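Local coordinates for enoyl-CoA hydratase (Mycobacterium avium subsp. paratuberculosis, PDB 4LK5), which probably adds water across the double bond of enoyl-CoA thioesters, the reaction of the enoyl-CoA hydratases, at residues 44-49 with 78-83; 69-74 with 123-128; 156-161 with 214-219. One frame throughout, in Å; residues are numbered along the deposited sequence.

Contact 1: 44-49 with 78-83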
ATOM      1  N   GLY C  44     -30.662 -11.110   9.655  1.00 66.27           N
ATOM      2  CA  GLY C  44     -29.314 -11.457   9.180  1.00 58.05           C
ATOM      3  C   GLY C  44     -28.212 -10.456   9.494  1.00 52.38           C
ATOM      4  O   GLY C  44     -27.095 -10.585   8.995  1.00 48.13           O
ATOM      5  N   VAL C  45     -28.521  -9.496  10.358  1.00 48.15           N
ATOM      6  CA  VAL C  45     -27.645  -8.396  10.694  1.00 45.42           C
ATOM      7  C   VAL C  45     -27.248  -8.436  12.168  1.00 48.46           C
ATOM      8  O   VAL C  45     -28.067  -8.248  13.077  1.00 49.81           O
ATOM      9  CB  VAL C  45     -28.342  -7.070  10.399  1.00 48.31           C
ATOM     10  CG1 VAL C  45     -27.428  -5.865  10.663  1.00 48.57           C
ATOM     11  CG2 VAL C  45     -28.830  -7.078   8.956  1.00 52.84           C
ATOM     12  N   PHE C  46     -25.968  -8.660  12.384  1.00 46.04           N
ATOM     13  CA  PHE C  46     -25.428  -8.896  13.696  1.00 44.89           C
ATOM     14  C   PHE C  46     -24.769  -7.594  14.059  1.00 47.37           C
ATOM     15  O   PHE C  46     -23.787  -7.210  13.418  1.00 51.79           O
ATOM     16  CB  PHE C  46     -24.438 -10.029  13.554  1.00 46.33           C
ATOM     17  CG  PHE C  46     -23.912 -10.574  14.828  1.00 46.79           C
ATOM     18  CD1 PHE C  46     -24.559 -11.616  15.464  1.00 53.48           C
ATOM     19  CD2 PHE C  46     -22.706 -10.115  15.344  1.00 47.14           C
ATOM     20  CE1 PHE C  46     -24.041 -12.153  16.636  1.00 53.52           C
ATOM     21  CE2 PHE C  46     -22.177 -10.638  16.506  1.00 47.87           C
ATOM     22  CZ  PHE C  46     -22.837 -11.662  17.156  1.00 52.62           C
ATOM     23  N   SER C  47     -25.359  -6.861  15.004  1.00 47.78           N
ATOM     24  CA  SER C  47     -24.784  -5.593  15.438  1.00 47.59           C
ATOM     25  C   SER C  47     -24.080  -5.804  16.737  1.00 48.71           C
ATOM     26  O   SER C  47     -24.449  -6.651  17.535  1.00 53.32           O
ATOM     27  CB  SER C  47     -25.817  -4.464  15.606  1.00 46.56           C
ATOM     28  OG  SER C  47     -26.708  -4.378  14.501  1.00 52.44           O
ATOM     29  N   VAL C  48     -23.065  -4.995  16.949  1.00 48.07           N
ATOM     30  CA  VAL C  48     -22.252  -5.089  18.108  1.00 48.59           C
ATOM     31  C   VAL C  48     -21.974  -3.647  18.474  1.00 49.29           C
ATOM     32  O   VAL C  48     -21.345  -2.919  17.715  1.00 49.86           O
ATOM     33  CB  VAL C  48     -20.973  -5.898  17.796  1.00 51.79           C
ATOM     34  CG1 VAL C  48     -19.935  -5.709  18.879  1.00 54.48           C
ATOM     35  CG2 VAL C  48     -21.295  -7.387  17.671  1.00 52.45           C
ATOM     36  N   THR C  49     -22.460  -3.229  19.635  1.00 50.99           N
ATOM     37  CA  THR C  49     -22.437  -1.834  19.972  1.00 51.30           C
ATOM     38  C   THR C  49     -21.903  -1.621  21.388  1.00 56.74           C
ATOM     39  O   THR C  49     -22.492  -2.068  22.371  1.00 57.06           O
ATOM     40  CB  THR C  49     -23.839  -1.248  19.789  1.00 53.09           C
ATOM     41  OG1 THR C  49     -24.385  -1.727  18.547  1.00 51.59           O
ATOM     42  CG2 THR C  49     -23.812   0.287  19.803  1.00 50.50           C
ATOM     43  N   PRO C  78     -25.539 -19.590  11.146  1.00 70.70           N
ATOM     44  CA  PRO C  78     -25.877 -19.498   9.716  1.00 63.98           C
ATOM     45  C   PRO C  78     -26.868 -18.371   9.392  1.00 65.40           C
ATOM     46  O   PRO C  78     -26.950 -17.959   8.231  1.00 63.72           O
ATOM     47  CB  PRO C  78     -26.481 -20.870   9.403  1.00 62.40           C
ATOM     48  CG  PRO C  78     -26.986 -21.392  10.722  1.00 64.71           C
ATOM     49  CD  PRO C  78     -26.352 -20.610  11.845  1.00 64.72           C
ATOM     50  N   GLU C  79     -27.583 -17.872  10.406  1.00 60.57           N
ATOM     51  CA  GLU C  79     -28.449 -16.682  10.270  1.00 60.95           C
ATOM     52  C   GLU C  79     -27.734 -15.350  10.006  1.00 60.94           C
ATOM     53  O   GLU C  79     -28.383 -14.359   9.587  1.00 57.58           O
ATOM     54  CB  GLU C  79     -29.342 -16.506  11.526  1.00 62.60           C
ATOM     55  CG  GLU C  79     -30.441 -17.552  11.653  1.00 62.21           C
ATOM     56  CD  GLU C  79     -31.157 -17.720  10.327  1.00 64.91           C
ATOM     57  OE1 GLU C  79     -31.893 -16.777   9.934  1.00 63.95           O
ATOM     58  OE2 GLU C  79     -30.928 -18.764   9.659  1.00 63.76           O
ATOM     59  N   VAL C  80     -26.423 -15.309  10.273  1.00 57.32           N
ATOM     60  CA  VAL C  80     -25.653 -14.073  10.151  1.00 52.76           C
ATOM     61  C   VAL C  80     -25.229 -13.903   8.701  1.00 48.18           C
ATOM     62  O   VAL C  80     -24.702 -14.844   8.089  1.00 43.66           O
ATOM     63  CB  VAL C  80     -24.450 -14.077  11.120  1.00 57.66           C
ATOM     64  CG1 VAL C  80     -23.447 -12.985  10.775  1.00 57.52           C
ATOM     65  CG2 VAL C  80     -24.938 -13.918  12.557  1.00 55.55           C
ATOM     66  N   LYS C  81     -25.501 -12.719   8.139  1.00 45.53           N
ATOM     67  CA  LYS C  81     -25.026 -12.386   6.776  1.00 46.84           C
ATOM     68  C   LYS C  81     -24.103 -11.169   6.743  1.00 45.40           C
ATOM     69  O   LYS C  81     -23.217 -11.115   5.900  1.00 42.37           O
ATOM     70  CB  LYS C  81     -26.191 -12.150   5.829  1.00 49.79           C
ATOM     71  CG  LYS C  81     -27.109 -13.360   5.654  1.00 55.13           C
ATOM     72  CD  LYS C  81     -26.775 -14.145   4.388  1.00 58.88           C
ATOM     73  CE  LYS C  81     -27.936 -14.997   3.890  1.00 53.61           C
ATOM     74  NZ  LYS C  81     -27.851 -15.259   2.421  1.00 51.36           N
ATOM     75  N   VAL C  82     -24.319 -10.197   7.633  1.00 44.99           N
ATOM     76  CA  VAL C  82     -23.501  -8.986   7.698  1.00 46.83           C
ATOM     77  C   VAL C  82     -23.301  -8.696   9.148  1.00 47.89           C
ATOM     78  O   VAL C  82     -24.151  -9.065   9.937  1.00 54.89           O
ATOM     79  CB  VAL C  82     -24.208  -7.757   7.088  1.00 53.97           C
ATOM     80  CG1 VAL C  82     -23.302  -6.517   7.079  1.00 50.44           C
ATOM     81  CG2 VAL C  82     -24.688  -8.065   5.679  1.00 55.99           C
ATOM     82  N   VAL C  83     -22.194  -8.025   9.489  1.00 44.91           N
ATOM     83  CA  VAL C  83     -21.839  -7.724  10.868  1.00 44.33           C
ATOM     84  C   VAL C  83     -21.470  -6.226  10.990  1.00 46.68           C
ATOM     85  O   VAL C  83     -20.736  -5.694  10.175  1.00 47.37           O
ATOM     86  CB  VAL C  83     -20.653  -8.623  11.309  1.00 48.84           C
ATOM     87  CG1 VAL C  83     -20.118  -8.218  12.685  1.00 51.20           C
ATOM     88  CG2 VAL C  83     -21.040 -10.101  11.312  1.00 45.62           C
TER
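Phe46 leans its side chain on Val80 and Val83. Starting from the backbone, CB lies 4.1 Å from CG2 of Val83 and also faces CG2 of Val80. With CG anti to the backbone N (chi1 -171°), the ring is carried beside the carbonyl of Phe46 and leads away from residues 78-83. Its CD1 touches CG2 of Val80 at 3.7 Å, while CD2, across the ring, comes near CG1 of Val83; both methyls lie oblique to the ring. The outer ring atoms go on to Tyr73 and Ala74 of helix 61-76, and Val39 of strand 37-41 adds a further wall.

The backbones run side by side as neighbouring parallel strands. They are the two strands of a beta-alpha-beta unit, strand 45-50, helix 61-76, strand 82-87, in the sheet of the crotonase-like fold. Val45 pairs with Val82 and Phe46 with Val83. Val45 and Val82 share the face covered by helix 217-233, Phe46 and Val83 the one covered by helix 61-76. Phe46 N donates to Val82 O at 3.1 Å, nearly straight.

Just before the pairing, Gly44 O is gripped by two amides. Lys81 N reaches it at 2.8 Å from a bent approach (C=O...N 136°), whereas Val82 N, at 3.1 Å, comes nearly end-on to the carbonyl (167°). Gly44 has a positive phi, and its CA lies 3.1 Å from Glu79 O in a CA-H...O contact. The Lys81 chain bends at chi2 and heads away from Gly44, and Lys81 packs against Asp291 of the second subunit. Farther along the pair, Val83 CA makes a second CA-H...O contact, 3.2 Å from Phe46 O.

Contact 2: 69-74 with 123-128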
ATOM      1  N   ASP C  69     -15.795 -12.702  21.776  1.00 44.05           N
ATOM      2  CA  ASP C  69     -16.689 -13.900  21.848  1.00 45.36           C
ATOM      3  C   ASP C  69     -17.807 -13.810  20.825  1.00 42.29           C
ATOM      4  O   ASP C  69     -18.122 -14.759  20.098  1.00 44.85           O
ATOM      5  CB  ASP C  69     -17.316 -14.060  23.259  1.00 51.63           C
ATOM      6  CG  ASP C  69     -16.300 -14.518  24.347  1.00 53.14           C
ATOM      7  OD1 ASP C  69     -15.191 -14.983  24.026  1.00 59.92           O
ATOM      8  OD2 ASP C  69     -16.621 -14.427  25.546  1.00 51.36           O
ATOM      9  N   ALA C  70     -18.426 -12.643  20.792  1.00 41.56           N
ATOM     10  CA  ALA C  70     -19.425 -12.307  19.790  1.00 41.75           C
ATOM     11  C   ALA C  70     -18.926 -12.472  18.323  1.00 45.30           C
ATOM     12  O   ALA C  70     -19.665 -12.997  17.444  1.00 44.21           O
ATOM     13  CB  ALA C  70     -19.888 -10.871  20.033  1.00 41.62           C
HETATM   14  N   MSE C  71     -17.695 -12.034  18.035  1.00 41.09           N
HETATM   15  CA  MSE C  71     -17.190 -12.212  16.666  1.00 44.19           C
HETATM   16  C   MSE C  71     -16.994 -13.695  16.394  1.00 43.11           C
HETATM   17  O   MSE C  71     -17.379 -14.197  15.342  1.00 39.05           O
HETATM   18  CB  MSE C  71     -15.909 -11.438  16.395  1.00 44.32           C
HETATM   19  CG  MSE C  71     -16.125  -9.950  16.526  1.00 44.39           C
HETATM   20 SE   MSE C  71     -17.364  -9.338  15.135  1.00 45.02          SE
HETATM   21  CE  MSE C  71     -17.780  -7.647  16.004  1.00 42.54           C
ATOM     22  N   GLU C  72     -16.430 -14.430  17.348  1.00 46.73           N
ATOM     23  CA  GLU C  72     -16.323 -15.884  17.159  1.00 54.23           C
ATOM     24  C   GLU C  72     -17.709 -16.549  16.990  1.00 54.26           C
ATOM     25  O   GLU C  72     -17.908 -17.328  16.044  1.00 55.35           O
ATOM     26  CB  GLU C  72     -15.532 -16.533  18.284  1.00 57.68           C
ATOM     27  CG  GLU C  72     -14.054 -16.178  18.251  1.00 57.37           C
ATOM     28  CD  GLU C  72     -13.291 -16.869  19.357  1.00 57.34           C
ATOM     29  OE1 GLU C  72     -13.919 -17.185  20.391  1.00 60.72           O
ATOM     30  OE2 GLU C  72     -12.075 -17.091  19.201  1.00 62.22           O
ATOM     31  N   TYR C  73     -18.670 -16.208  17.857  1.00 52.97           N
ATOM     32  CA  TYR C  73     -20.033 -16.747  17.727  1.00 55.32           C
ATOM     33  C   TYR C  73     -20.621 -16.542  16.325  1.00 53.66           C
ATOM     34  O   TYR C  73     -21.227 -17.440  15.745  1.00 59.69           O
ATOM     35  CB  TYR C  73     -20.989 -16.115  18.744  1.00 55.51           C
ATOM     36  CG  TYR C  73     -22.377 -16.589  18.506  1.00 58.17           C
ATOM     37  CD1 TYR C  73     -22.716 -17.932  18.758  1.00 63.70           C
ATOM     38  CD2 TYR C  73     -23.343 -15.746  17.961  1.00 57.03           C
ATOM     39  CE1 TYR C  73     -23.989 -18.406  18.503  1.00 64.10           C
ATOM     40  CE2 TYR C  73     -24.629 -16.205  17.712  1.00 60.79           C
ATOM     41  CZ  TYR C  73     -24.947 -17.536  17.978  1.00 67.86           C
ATOM     42  OH  TYR C  73     -26.220 -18.008  17.718  1.00 70.99           O
ATOM     43  N   ALA C  74     -20.424 -15.348  15.788  1.00 51.52           N
ATOM     44  CA  ALA C  74     -21.002 -14.967  14.518  1.00 48.72           C
ATOM     45  C   ALA C  74     -20.450 -15.730  13.310  1.00 51.59           C
ATOM     46  O   ALA C  74     -21.065 -15.704  12.235  1.00 53.92           O
ATOM     47  CB  ALA C  74     -20.820 -13.478  14.323  1.00 49.73           C
ATOM     48  N   ARG C 123      -8.235 -11.255  15.353  1.00 32.08           N
ATOM     49  CA  ARG C 123      -8.284 -12.491  14.545  1.00 33.87           C
ATOM     50  C   ARG C 123      -9.686 -12.910  14.242  1.00 33.08           C
ATOM     51  O   ARG C 123      -9.918 -13.512  13.208  1.00 37.11           O
ATOM     52  CB  ARG C 123      -7.658 -13.692  15.246  1.00 33.64           C
ATOM     53  CG  ARG C 123      -6.170 -13.564  15.433  1.00 33.56           C
ATOM     54  CD  ARG C 123      -5.501 -14.873  15.745  1.00 33.51           C
ATOM     55  NE  ARG C 123      -4.182 -14.564  16.278  1.00 35.21           N
ATOM     56  CZ  ARG C 123      -3.867 -14.463  17.574  1.00 36.67           C
ATOM     57  NH1 ARG C 123      -4.752 -14.681  18.529  1.00 34.19           N
ATOM     58  NH2 ARG C 123      -2.617 -14.158  17.917  1.00 41.12           N
ATOM     59  N   ALA C 124     -10.617 -12.652  15.156  1.00 35.90           N
ATOM     60  CA  ALA C 124     -11.991 -13.140  14.960  1.00 37.99           C
ATOM     61  C   ALA C 124     -12.605 -12.354  13.831  1.00 37.38           C
ATOM     62  O   ALA C 124     -13.278 -12.920  12.988  1.00 34.72           O
ATOM     63  CB  ALA C 124     -12.822 -13.009  16.221  1.00 37.46           C
ATOM     64  N   ILE C 125     -12.329 -11.048  13.795  1.00 37.81           N
ATOM     65  CA  ILE C 125     -12.825 -10.228  12.692  1.00 40.18           C
ATOM     66  C   ILE C 125     -12.260 -10.649  11.347  1.00 39.09           C
ATOM     67  O   ILE C 125     -13.007 -10.823  10.429  1.00 41.51           O
ATOM     68  CB  ILE C 125     -12.601  -8.741  12.920  1.00 38.11           C
ATOM     69  CG1 ILE C 125     -13.489  -8.286  14.064  1.00 36.74           C
ATOM     70  CG2 ILE C 125     -12.966  -7.933  11.677  1.00 38.27           C
ATOM     71  CD1 ILE C 125     -13.085  -6.946  14.621  1.00 37.47           C
ATOM     72  N   ALA C 126     -10.952 -10.820  11.247  1.00 42.97           N
ATOM     73  CA  ALA C 126     -10.301 -11.231   9.990  1.00 40.72           C
ATOM     74  C   ALA C 126     -10.751 -12.621   9.524  1.00 39.45           C
ATOM     75  O   ALA C 126     -10.839 -12.890   8.325  1.00 38.82           O
ATOM     76  CB  ALA C 126      -8.772 -11.187  10.138  1.00 37.04           C
ATOM     77  N   ALA C 127     -10.994 -13.507  10.471  1.00 40.28           N
ATOM     78  CA  ALA C 127     -11.423 -14.869  10.148  1.00 41.35           C
ATOM     79  C   ALA C 127     -12.943 -14.989   9.823  1.00 43.20           C
ATOM     80  O   ALA C 127     -13.385 -16.033   9.360  1.00 45.50           O
ATOM     81  CB  ALA C 127     -11.059 -15.797  11.303  1.00 38.31           C
ATOM     82  N   LEU C 128     -13.725 -13.931  10.051  1.00 39.28           N
ATOM     83  CA  LEU C 128     -15.195 -14.006   9.919  1.00 43.58           C
ATOM     84  C   LEU C 128     -15.727 -14.097   8.448  1.00 41.68           C
ATOM     85  O   LEU C 128     -15.596 -13.137   7.686  1.00 40.87           O
ATOM     86  CB  LEU C 128     -15.788 -12.789  10.631  1.00 47.80           C
ATOM     87  CG  LEU C 128     -17.288 -12.653  10.958  1.00 51.41           C
ATOM     88  CD1 LEU C 128     -17.954 -14.001  11.100  1.00 52.54           C
ATOM     89  CD2 LEU C 128     -17.479 -11.822  12.239  1.00 51.11           C
TER
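Met71, a selenomethionine, meets Ala124 where two helices pack side by side in nearly the same direction. Helix 61-76 and Leu128 rest on the main sheet of the crotonase-like fold, with helix 113-127 alongside; the short helix segments here run 23° apart, with axes 8.6 Å from each other at closest approach. CB of Met71 lies only 3.5 Å from CB of Ala124, and the two CA atoms are the nearest pair of the contact.

From there the side chain of Met71 turns inward. CG stands anti to the carbonyl carbon (chi1 -63°), and a bend at chi2 takes the chain on past Ile125, whose CG1 lies 4.0 Å from Met71 CG. The selenium then meets CD2 of Leu128 at 3.8 Å, the two side chains crossing at about a right angle. This inner half is buried, and its side-chain contacts are apolar. Met71 also packs on Val48, Val83 and Ile85 of the strands beneath, and Leu128 on Val83, so both segments are seated on the sheet.

The outer half is sparser. Glu72 starts out away from the other helix, and only its aliphatic CG brushes CB of Ala124, at 4.0 Å. Beyond CG the chain is extended, and its carboxylate OE1 forms a salt bridge with Arg120, one turn before Ala124. The same guanidinium nitrogen also bridges Asp69, so one arginine ties two acidic side chains of helix 61-76 to helix 113-127 on the solvent side.

At the C-terminal end, Leu128 has left the helix and its two methyls divide the work: CD2 faces CB of Ala74 at 4.3 Å, while CD1 rests 3.7 Å from Ala74 O.

Contact 3: 156-161 with 214-219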
ATOM      1  N   ALA C 156     -17.471   6.216   7.618  1.00 36.61           N
ATOM      2  CA  ALA C 156     -17.235   7.305   8.516  1.00 41.65           C
ATOM      3  C   ALA C 156     -18.178   8.512   8.279  1.00 46.04           C
ATOM      4  O   ALA C 156     -18.593   8.796   7.152  1.00 44.84           O
ATOM      5  CB  ALA C 156     -15.790   7.736   8.395  1.00 44.41           C
ATOM      6  N   SER C 157     -18.535   9.166   9.386  1.00 47.41           N
ATOM      7  CA  SER C 157     -19.138  10.489   9.404  1.00 46.20           C
ATOM      8  C   SER C 157     -18.090  11.566   9.157  1.00 48.13           C
ATOM      9  O   SER C 157     -16.912  11.411   9.519  1.00 42.15           O
ATOM     10  CB  SER C 157     -19.753  10.748  10.783  1.00 45.51           C
ATOM     11  OG  SER C 157     -20.046  12.124  10.952  1.00 48.26           O
ATOM     12  N   GLU C 158     -18.515  12.689   8.597  1.00 50.56           N
ATOM     13  CA  GLU C 158     -17.620  13.834   8.527  1.00 56.26           C
ATOM     14  C   GLU C 158     -17.172  14.270   9.930  1.00 54.47           C
ATOM     15  O   GLU C 158     -16.123  14.880  10.062  1.00 48.07           O
ATOM     16  CB  GLU C 158     -18.230  14.988   7.719  1.00 59.64           C
ATOM     17  CG  GLU C 158     -18.209  14.656   6.237  1.00 68.55           C
ATOM     18  CD  GLU C 158     -18.396  15.843   5.320  1.00 74.08           C
ATOM     19  OE1 GLU C 158     -19.423  16.541   5.467  1.00 75.48           O
ATOM     20  OE2 GLU C 158     -17.523  16.035   4.432  1.00 69.22           O
ATOM     21  N   ASN C 159     -17.941  13.923  10.964  1.00 53.66           N
ATOM     22  CA  ASN C 159     -17.542  14.190  12.365  1.00 57.33           C
ATOM     23  C   ASN C 159     -16.413  13.312  12.903  1.00 53.00           C
ATOM     24  O   ASN C 159     -15.732  13.684  13.851  1.00 49.65           O
ATOM     25  CB  ASN C 159     -18.743  14.045  13.314  1.00 58.61           C
ATOM     26  CG  ASN C 159     -19.709  15.222  13.223  1.00 58.24           C
ATOM     27  OD1 ASN C 159     -19.425  16.240  12.576  1.00 53.18           O
ATOM     28  ND2 ASN C 159     -20.867  15.085  13.880  1.00 59.53           N
ATOM     29  N   ALA C 160     -16.229  12.148  12.297  1.00 53.14           N
ATOM     30  CA  ALA C 160     -15.239  11.184  12.749  1.00 45.12           C
ATOM     31  C   ALA C 160     -13.823  11.629  12.539  1.00 41.11           C
ATOM     32  O   ALA C 160     -13.534  12.402  11.649  1.00 42.66           O
ATOM     33  CB  ALA C 160     -15.451   9.864  12.039  1.00 43.04           C
ATOM     34  N   PHE C 161     -12.939  11.118  13.382  1.00 42.83           N
ATOM     35  CA  PHE C 161     -11.508  11.156  13.118  1.00 40.32           C
ATOM     36  C   PHE C 161     -10.807   9.934  13.696  1.00 40.38           C
ATOM     37  O   PHE C 161     -11.340   9.241  14.563  1.00 41.59           O
ATOM     38  CB  PHE C 161     -10.850  12.434  13.634  1.00 42.01           C
ATOM     39  CG  PHE C 161     -10.866  12.581  15.143  1.00 48.53           C
ATOM     40  CD1 PHE C 161      -9.911  11.916  15.948  1.00 48.44           C
ATOM     41  CD2 PHE C 161     -11.830  13.389  15.772  1.00 46.12           C
ATOM     42  CE1 PHE C 161      -9.916  12.045  17.333  1.00 44.78           C
ATOM     43  CE2 PHE C 161     -11.827  13.523  17.150  1.00 49.91           C
ATOM     44  CZ  PHE C 161     -10.872  12.850  17.932  1.00 48.65           C
ATOM     45  N   VAL C 214     -17.229   8.417   3.402  1.00 43.07           N
ATOM     46  CA  VAL C 214     -17.481   9.503   4.337  1.00 45.96           C
ATOM     47  C   VAL C 214     -18.852  10.054   3.987  1.00 46.63           C
ATOM     48  O   VAL C 214     -19.176  10.204   2.830  1.00 47.53           O
ATOM     49  CB  VAL C 214     -16.447  10.653   4.191  1.00 47.52           C
ATOM     50  CG1 VAL C 214     -16.733  11.777   5.191  1.00 47.03           C
ATOM     51  CG2 VAL C 214     -15.008  10.138   4.354  1.00 50.36           C
ATOM     52  N   TYR C 215     -19.654  10.365   4.990  1.00 49.56           N
ATOM     53  CA  TYR C 215     -20.958  10.964   4.758  1.00 49.72           C
ATOM     54  C   TYR C 215     -21.108  12.171   5.654  1.00 50.76           C
ATOM     55  O   TYR C 215     -20.649  12.146   6.788  1.00 51.78           O
ATOM     56  CB  TYR C 215     -22.062   9.980   5.094  1.00 45.59           C
ATOM     57  CG  TYR C 215     -21.923   8.681   4.373  1.00 48.52           C
ATOM     58  CD1 TYR C 215     -21.951   8.631   2.998  1.00 51.45           C
ATOM     59  CD2 TYR C 215     -21.773   7.493   5.062  1.00 50.35           C
ATOM     60  CE1 TYR C 215     -21.828   7.431   2.330  1.00 51.05           C
ATOM     61  CE2 TYR C 215     -21.645   6.289   4.403  1.00 46.85           C
ATOM     62  CZ  TYR C 215     -21.666   6.268   3.042  1.00 48.89           C
ATOM     63  OH  TYR C 215     -21.534   5.077   2.376  1.00 52.77           O
ATOM     64  N   PRO C 216     -21.782  13.223   5.161  1.00 56.12           N
ATOM     65  CA  PRO C 216     -22.148  14.309   6.080  1.00 55.01           C
ATOM     66  C   PRO C 216     -22.884  13.770   7.315  1.00 50.57           C
ATOM     67  O   PRO C 216     -23.697  12.838   7.203  1.00 48.68           O
ATOM     68  CB  PRO C 216     -23.071  15.189   5.221  1.00 53.35           C
ATOM     69  CG  PRO C 216     -22.640  14.927   3.807  1.00 53.15           C
ATOM     70  CD  PRO C 216     -22.347  13.446   3.809  1.00 54.87           C
ATOM     71  N   ALA C 217     -22.570  14.330   8.479  1.00 48.74           N
ATOM     72  CA  ALA C 217     -23.172  13.891   9.753  1.00 48.46           C
ATOM     73  C   ALA C 217     -24.688  13.709   9.682  1.00 49.98           C
ATOM     74  O   ALA C 217     -25.224  12.653  10.060  1.00 49.92           O
ATOM     75  CB  ALA C 217     -22.802  14.860  10.873  1.00 45.75           C
ATOM     76  N   ASP C 218     -25.397  14.720   9.185  1.00 55.18           N
ATOM     77  CA  ASP C 218     -26.873  14.629   9.184  1.00 59.67           C
ATOM     78  C   ASP C 218     -27.413  13.493   8.274  1.00 51.27           C
ATOM     79  O   ASP C 218     -28.482  12.944   8.536  1.00 50.17           O
ATOM     80  CB  ASP C 218     -27.537  16.005   8.907  1.00 65.15           C
ATOM     81  CG  ASP C 218     -27.170  16.589   7.549  1.00 73.87           C
ATOM     82  OD1 ASP C 218     -26.485  15.917   6.746  1.00 90.37           O
ATOM     83  OD2 ASP C 218     -27.575  17.735   7.276  1.00 78.48           O
ATOM     84  N   GLU C 219     -26.652  13.123   7.243  1.00 52.50           N
ATOM     85  CA  GLU C 219     -26.974  11.957   6.370  1.00 54.54           C
ATOM     86  C   GLU C 219     -26.359  10.597   6.797  1.00 53.17           C
ATOM     87  O   GLU C 219     -26.774   9.533   6.291  1.00 48.99           O
ATOM     88  CB  GLU C 219     -26.575  12.283   4.924  1.00 61.28           C
ATOM     89  CG  GLU C 219     -27.348  13.474   4.344  1.00 64.10           C
ATOM     90  CD  GLU C 219     -26.605  14.174   3.232  1.00 69.63           C
ATOM     91  OE1 GLU C 219     -26.350  13.525   2.196  1.00 74.30           O
ATOM     92  OE2 GLU C 219     -26.273  15.369   3.392  1.00 71.46           O
TER
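At the edge of the main sheet of the crotonase-like fold, strand 153-157 and strand 213-215, an edge strand of the sheet within this chain, end together as a parallel pair, and their exits stay in touch for two more residues. Ala156 is paired with Val214 and Ser157 with Tyr215. Tyr215 N donates to Ala156 O at 2.9 Å, lying in the carbonyl plane. Glu158 N, already past the strand, donates to Tyr215 O at 2.8 Å, tilted 30° from that carbonyl's plane. Both bonds are bent at the hydrogen, by about 35°, and Val214 CA adds a CA-H...O contact to Ala156 O.

From Ser157, the last residue of the strand, to Ala160 runs a type I turn. Ser157, with OG anti to its own N (chi1 165°), swings the hydroxyl beside its carbonyl, where it accepts from Asn159 N at 2.8 Å in an ST turn. The same oxygen faces Ala217 CA and CB.

Glu158 packs with two of the residues opposite. Its CG presses on CG1 of Val214 at 3.4 Å, the two side chains crossing at about a right angle, and lies near Tyr215 O as well. Extended beyond CG, the chain reaches over Pro216, whose CA lies 3.6 Å from the carboxylate OE1 in plain van der Waals contact. The Asn159 amide places ND2 3.6 Å from the methyl CB of Ala217.

Ala156 and Val214 turn to the sheet face covered by helix 202-208, where both touch Ala202; Ser157 and Tyr215 lie on the other face, against Phe220 of helix 217-233, while Val136 of strand 132-136 bonds to Ser157 through the backbone.

Overall arrangement
From the N terminus, strand 45-50 leads through helix 61-76 into strand 82-87, and contact 1 closes this beta-alpha-beta loop. Contact 2 opens inside it, at residues 69-74, and closes only at 123-128, so the two cross along the chain. They also meet in space, their centres about 11 Å apart: CZ of Phe46 packs on O of Ala70 at 3.5 Å. Strands, helix 61-76 and helix 113-127 thus form one layered unit. Contact 3 follows in series, closing a later loop of 52 residues. It touches neither of the others, and its centre lies about 23 Å from that of contact 1, though both belong to the same sheet.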